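Local coordinates for putative nisin-resistance protein (Streptococcus agalactiae 515, PDB 4Y68) that probably acts as an S41-family serine peptidase that recognises and cleaves the lantibiotic nisin, giving the bacterium resistance to it, at residues L48-S62 with N77-K89. Numbering follows the deposited sequence.
Sequences LYSQGRQWQIIRQRS and NIVQEAVRYGGGK
Ile58 lays its CD1 over one face of the Tyr85 ring, a CH-pi contact 3.8 Å from the ring centroid, while its CG2 branch rests on Ala82. With CG anti to the backbone N (chi1 -179°), the Tyr85 ring reaches across to segment 48-62, where its CD1 lies at the edge of the Trp55 indole. Trp55 points the rim of its six-membered ring at helix 77-87: CZ3 stands 3.5 Å from Ala82 O and 4.0 Å from Gly86 CA, a close approach that the bare glycine allows. Ser50 CB covers one indole face and Arg59 CB the opposite one, and NE1 is hydrogen-bonded to Glu44. At the solvent side Arg61 and Glu81 form a salt bridge. Arg61 NH2 lies 2.8 Å from Glu81 OE1, on its syn side though 23° out of the carboxylate plane, with a weak second bond to OE2; a water links the same OE1 to Ile58 O. A second water joins Tyr85 OH to Gln51 O, and a third ties Ile78 O to Ala82 N where helix 77-87 kinks. At the C-terminal end of helix 77-87, Tyr49 N donates to Gly86 O (3.0 Å), tying the loop between helices 32-46 and 55-66 to the last turn, and Tyr49 OH hydrogen-bonds Glu284. Helix 32-46 packs against Trp55, Ser62 and Ala82, completing a small N-terminal helical bundle in which helices 55-62 and 77-87 form an antiparallel helical hairpin, their axes 8.9 Å apart.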
loop_
_atom_site.group_PDB
_atom_site.type_symbol
_atom_site.label_atom_id
_atom_site.label_comp_id
_atom_site.label_asym_id
_atom_site.label_seq_id
_atom_site.Cartn_x
_atom_site.Cartn_y
_atom_site.Cartn_z
ATOM N N LEU A 48 15.057 -6.818 -2.062
ATOM C CA LEU A 48 16.052 -5.742 -2.109
ATOM C C LEU A 48 17.419 -6.111 -1.538
ATOM O O LEU A 48 18.431 -5.604 -2.014
ATOM C CB LEU A 48 15.541 -4.505 -1.370
ATOM C CG LEU A 48 14.437 -3.728 -2.086
ATOM C CD1 LEU A 48 13.907 -2.685 -1.146
ATOM C CD2 LEU A 48 15.001 -3.067 -3.345
ATOM N N TYR A 49 17.422 -6.996 -0.536
ATOM C CA TYR A 49 18.571 -7.249 0.326
ATOM C C TYR A 49 19.135 -8.666 0.195
ATOM O O TYR A 49 20.030 -9.053 0.938
ATOM C CB TYR A 49 18.179 -7.001 1.788
ATOM C CG TYR A 49 17.493 -5.682 1.959
ATOM C CD1 TYR A 49 16.151 -5.614 2.296
ATOM C CD2 TYR A 49 18.189 -4.485 1.747
ATOM C CE1 TYR A 49 15.513 -4.378 2.443
ATOM C CE2 TYR A 49 17.566 -3.255 1.883
ATOM C CZ TYR A 49 16.228 -3.212 2.234
ATOM O OH TYR A 49 15.618 -2.004 2.363
ATOM N N SER A 50 18.623 -9.423 -0.765
ATOM C CA SER A 50 18.898 -10.844 -0.821
ATOM C C SER A 50 20.125 -11.146 -1.678
ATOM O O SER A 50 20.038 -11.840 -2.687
ATOM C CB SER A 50 17.665 -11.570 -1.350
ATOM O OG SER A 50 17.263 -11.006 -2.589
ATOM N N GLN A 51 21.264 -10.585 -1.286
ATOM C CA GLN A 51 22.538 -10.892 -1.938
ATOM C C GLN A 51 23.661 -10.734 -0.925
ATOM O O GLN A 51 23.510 -10.015 0.048
ATOM C CB GLN A 51 22.791 -9.988 -3.157
ATOM C CG GLN A 51 22.730 -8.477 -2.885
ATOM C CD GLN A 51 21.305 -7.945 -2.912
ATOM O OE1 GLN A 51 20.448 -8.474 -3.619
ATOM N NE2 GLN A 51 21.045 -6.900 -2.134
ATOM N N GLY A 52 24.783 -11.409 -1.152
ATOM C CA GLY A 52 25.965 -11.170 -0.345
ATOM C C GLY A 52 26.189 -12.204 0.734
ATOM O O GLY A 52 25.386 -13.117 0.913
ATOM N N ARG A 53 27.276 -12.034 1.475
ATOM C CA ARG A 53 27.727 -13.036 2.437
ATOM C C ARG A 53 26.703 -13.358 3.512
ATOM O O ARG A 53 26.481 -14.526 3.809
ATOM C CB ARG A 53 29.032 -12.590 3.105
ATOM C CG ARG A 53 29.729 -13.695 3.899
ATOM C CD ARG A 53 30.552 -14.641 2.981
ATOM N NE ARG A 53 31.620 -15.281 3.754
ATOM C CZ ARG A 53 31.549 -16.503 4.274
ATOM N NH1 ARG A 53 30.476 -17.270 4.070
ATOM N NH2 ARG A 53 32.570 -16.970 4.981
ATOM N N GLN A 54 26.086 -12.355 4.131
ATOM C CA GLN A 54 25.088 -12.703 5.144
ATOM C C GLN A 54 23.866 -13.398 4.520
ATOM O O GLN A 54 23.271 -14.284 5.136
ATOM C CB GLN A 54 24.642 -11.472 5.927
ATOM C CG GLN A 54 25.788 -10.699 6.539
ATOM C CD GLN A 54 26.659 -11.586 7.415
ATOM O OE1 GLN A 54 26.147 -12.422 8.169
ATOM N NE2 GLN A 54 27.980 -11.427 7.302
ATOM N N TRP A 55 23.487 -13.006 3.306
ATOM C CA TRP A 55 22.298 -13.594 2.691
ATOM C C TRP A 55 22.445 -15.092 2.469
ATOM O O TRP A 55 21.572 -15.854 2.842
ATOM C CB TRP A 55 21.980 -12.920 1.364
ATOM C CG TRP A 55 21.124 -13.772 0.489
ATOM C CD1 TRP A 55 21.486 -14.363 -0.702
ATOM C CD2 TRP A 55 19.758 -14.162 0.737
ATOM N NE1 TRP A 55 20.422 -15.074 -1.205
ATOM C CE2 TRP A 55 19.350 -14.965 -0.349
ATOM C CE3 TRP A 55 18.841 -13.900 1.772
ATOM C CZ2 TRP A 55 18.058 -15.512 -0.435
ATOM C CZ3 TRP A 55 17.567 -14.442 1.691
ATOM C CH2 TRP A 55 17.186 -15.247 0.600
ATOM N N GLN A 56 23.515 -15.538 1.820
ATOM C CA GLN A 56 23.753 -16.988 1.798
ATOM C C GLN A 56 24.319 -17.241 3.154
ATOM O O GLN A 56 24.936 -16.360 3.685
ATOM C CB GLN A 56 24.709 -17.401 0.702
ATOM C CG GLN A 56 26.006 -16.695 0.794
ATOM C CD GLN A 56 26.239 -15.818 -0.403
ATOM O OE1 GLN A 56 25.403 -15.780 -1.320
ATOM N NE2 GLN A 56 27.382 -15.104 -0.417
ATOM N N ILE A 57 24.122 -18.404 3.732
ATOM C CA ILE A 57 24.356 -18.597 5.189
ATOM C C ILE A 57 22.994 -18.625 5.784
ATOM O O ILE A 57 22.565 -19.669 6.262
ATOM C CB ILE A 57 25.179 -17.495 5.943
ATOM C CG1 ILE A 57 26.666 -17.503 5.564
ATOM C CG2 ILE A 57 25.054 -17.672 7.471
ATOM C CD1 ILE A 57 27.429 -16.301 6.132
ATOM N N ILE A 58 22.303 -17.479 5.745
ATOM C CA ILE A 58 20.892 -17.479 6.120
ATOM C C ILE A 58 20.151 -18.404 5.166
ATOM O O ILE A 58 19.402 -19.284 5.598
ATOM C CB ILE A 58 20.266 -16.079 6.100
ATOM C CG1 ILE A 58 20.750 -15.266 7.300
ATOM C CG2 ILE A 58 18.752 -16.183 6.166
ATOM C CD1 ILE A 58 20.396 -13.760 7.202
ATOM N N ARG A 59 20.408 -18.245 3.871
ATOM C CA ARG A 59 19.745 -19.076 2.881
ATOM C C ARG A 59 20.198 -20.536 3.002
ATOM O O ARG A 59 19.372 -21.457 2.973
ATOM C CB ARG A 59 20.001 -18.565 1.459
ATOM C CG ARG A 59 19.672 -19.620 0.416
ATOM C CD ARG A 59 19.580 -19.098 -1.015
ATOM N NE ARG A 59 18.706 -19.958 -1.815
ATOM C CZ ARG A 59 18.318 -19.684 -3.062
ATOM N NH1 ARG A 59 18.751 -18.588 -3.670
ATOM N NH2 ARG A 59 17.501 -20.505 -3.704
ATOM N N GLN A 60 21.506 -20.745 3.128
ATOM C CA GLN A 60 22.044 -22.092 3.302
ATOM C C GLN A 60 21.454 -22.734 4.549
ATOM O O GLN A 60 21.012 -23.881 4.515
ATOM C CB GLN A 60 23.580 -22.064 3.373
ATOM C CG GLN A 60 24.231 -23.365 3.863
ATOM C CD GLN A 60 24.402 -23.423 5.392
ATOM O OE1 GLN A 60 24.439 -22.385 6.084
ATOM N NE2 GLN A 60 24.506 -24.642 5.922
ATOM N N ARG A 61 21.418 -21.986 5.646
ATOM C CA ARG A 61 20.865 -22.521 6.885
ATOM C C ARG A 61 19.399 -22.899 6.700
ATOM O O ARG A 61 18.902 -23.873 7.279
ATOM C CB ARG A 61 21.002 -21.516 8.025
ATOM C CG ARG A 61 20.389 -22.032 9.318
ATOM C CD ARG A 61 20.814 -21.212 10.541
ATOM N NE ARG A 61 20.392 -19.819 10.450
ATOM C CZ ARG A 61 21.220 -18.795 10.292
ATOM N NH1 ARG A 61 22.527 -18.997 10.225
ATOM N NH2 ARG A 61 20.741 -17.565 10.213
ATOM N N SER A 62 18.703 -22.114 5.886
ATOM C CA SER A 62 17.295 -22.356 5.641
ATOM C C SER A 62 17.087 -23.628 4.799
ATOM O O SER A 62 16.238 -24.462 5.100
ATOM C CB SER A 62 16.698 -21.129 4.957
ATOM O OG SER A 62 15.346 -21.351 4.653
ATOM N N ASN A 77 7.570 -21.491 8.165
ATOM C CA ASN A 77 8.274 -21.148 9.408
ATOM C C ASN A 77 9.784 -21.158 9.203
ATOM O O ASN A 77 10.483 -20.284 9.682
ATOM C CB ASN A 77 7.926 -22.115 10.550
ATOM C CG ASN A 77 6.437 -22.157 10.864
ATOM O OD1 ASN A 77 5.665 -21.287 10.443
ATOM N ND2 ASN A 77 6.027 -23.181 11.614
ATOM N N ILE A 78 10.276 -22.161 8.487
ATOM C CA ILE A 78 11.707 -22.279 8.220
ATOM C C ILE A 78 12.276 -21.135 7.357
ATOM O O ILE A 78 13.395 -20.695 7.595
ATOM C CB ILE A 78 12.022 -23.642 7.555
ATOM C CG1 ILE A 78 11.961 -24.756 8.604
ATOM C CG2 ILE A 78 13.398 -23.627 6.913
ATOM C CD1 ILE A 78 11.812 -26.146 8.022
ATOM N N VAL A 79 11.533 -20.630 6.370
ATOM C CA VAL A 79 12.108 -19.571 5.509
ATOM C C VAL A 79 11.833 -18.142 5.995
ATOM O O VAL A 79 12.207 -17.169 5.342
ATOM C CB VAL A 79 11.595 -19.696 4.058
ATOM C CG1 VAL A 79 11.921 -21.089 3.489
ATOM C CG2 VAL A 79 10.098 -19.420 3.995
ATOM N N GLN A 80 11.145 -18.022 7.125
ATOM C CA GLN A 80 10.778 -16.731 7.688
ATOM C C GLN A 80 11.977 -15.790 7.872
ATOM O O GLN A 80 11.894 -14.594 7.536
ATOM C CB GLN A 80 10.069 -16.952 9.016
ATOM C CG GLN A 80 9.502 -15.710 9.690
ATOM C CD GLN A 80 8.592 -16.081 10.883
ATOM O OE1 GLN A 80 8.662 -17.201 11.407
ATOM N NE2 GLN A 80 7.726 -15.152 11.292
ATOM N N GLU A 81 13.084 -16.314 8.403
ATOM C CA GLU A 81 14.276 -15.481 8.624
ATOM C C GLU A 81 14.793 -14.969 7.279
ATOM O O GLU A 81 15.165 -13.810 7.137
ATOM C CB GLU A 81 15.374 -16.261 9.374
ATOM C CG GLU A 81 16.655 -15.461 9.594
ATOM C CD GLU A 81 17.850 -16.283 10.120
ATOM O OE1 GLU A 81 17.931 -17.520 9.913
ATOM O OE2 GLU A 81 18.730 -15.655 10.743
ATOM N N ALA A 82 14.792 -15.849 6.291
ATOM C CA ALA A 82 15.259 -15.524 4.953
ATOM C C ALA A 82 14.381 -14.452 4.312
ATOM O O ALA A 82 14.880 -13.534 3.684
ATOM C CB ALA A 82 15.285 -16.791 4.084
ATOM N N VAL A 83 13.070 -14.580 4.470
ATOM C CA VAL A 83 12.152 -13.587 3.927
ATOM C C VAL A 83 12.374 -12.245 4.599
ATOM O O VAL A 83 12.505 -11.220 3.933
ATOM C CB VAL A 83 10.678 -14.023 4.090
ATOM C CG1 VAL A 83 9.733 -12.899 3.699
ATOM C CG2 VAL A 83 10.397 -15.243 3.226
ATOM N N ARG A 84 12.431 -12.257 5.923
ATOM C CA ARG A 84 12.629 -11.034 6.691
ATOM C C ARG A 84 13.977 -10.386 6.370
ATOM O O ARG A 84 14.072 -9.168 6.307
ATOM C CB ARG A 84 12.517 -11.327 8.196
ATOM C CG ARG A 84 12.932 -10.174 9.110
ATOM C CD ARG A 84 12.207 -8.881 8.749
ATOM N NE ARG A 84 12.532 -7.763 9.630
ATOM C CZ ARG A 84 13.509 -6.890 9.402
ATOM N NH1 ARG A 84 14.275 -7.022 8.327
ATOM N NH2 ARG A 84 13.732 -5.890 10.249
ATOM N N TYR A 85 15.012 -11.191 6.133
ATOM C CA TYR A 85 16.323 -10.618 5.830
ATOM C C TYR A 85 16.372 -10.166 4.384
ATOM O O TYR A 85 16.823 -9.055 4.084
ATOM C CB TYR A 85 17.473 -11.609 6.102
ATOM C CG TYR A 85 18.818 -10.984 5.809
ATOM C CD1 TYR A 85 19.330 -10.985 4.516
ATOM C CD2 TYR A 85 19.559 -10.334 6.817
ATOM C CE1 TYR A 85 20.546 -10.365 4.215
ATOM C CE2 TYR A 85 20.795 -9.712 6.531
ATOM C CZ TYR A 85 21.275 -9.741 5.226
ATOM O OH TYR A 85 22.471 -9.153 4.901
ATOM N N GLY A 86 15.897 -11.031 3.492
ATOM C CA GLY A 86 16.041 -10.813 2.064
ATOM C C GLY A 86 15.154 -9.703 1.571
ATOM O O GLY A 86 15.471 -9.024 0.599
ATOM N N GLY A 87 14.037 -9.503 2.256
ATOM C CA GLY A 87 13.071 -8.508 1.826
ATOM C C GLY A 87 12.892 -7.346 2.788
ATOM O O GLY A 87 12.448 -6.278 2.388
ATOM N N GLY A 88 13.237 -7.547 4.055
ATOM C CA GLY A 88 13.114 -6.484 5.045
ATOM C C GLY A 88 11.784 -6.536 5.759
ATOM O O GLY A 88 10.974 -7.455 5.529
ATOM N N LYS A 89 11.545 -5.554 6.625
ATOM C CA LYS A 89 10.401 -5.598 7.539
ATOM C C LYS A 89 9.030 -5.454 6.860
ATOM O O LYS A 89 8.009 -5.637 7.500
ATOM C CB LYS A 89 10.541 -4.513 8.606
ATOM C CG LYS A 89 10.255 -3.118 8.131
ATOM C CD LYS A 89 10.513 -2.103 9.248
ATOM C CE LYS A 89 9.488 -0.972 9.231
ATOM N NZ LYS A 89 10.071 0.428 9.400
HETATM O O HOH W 1 23.905 -10.089 2.688
HETATM O O HOH W 2 17.709 -18.943 7.657
HETATM O O HOH W 3 15.129 -18.903 6.825
#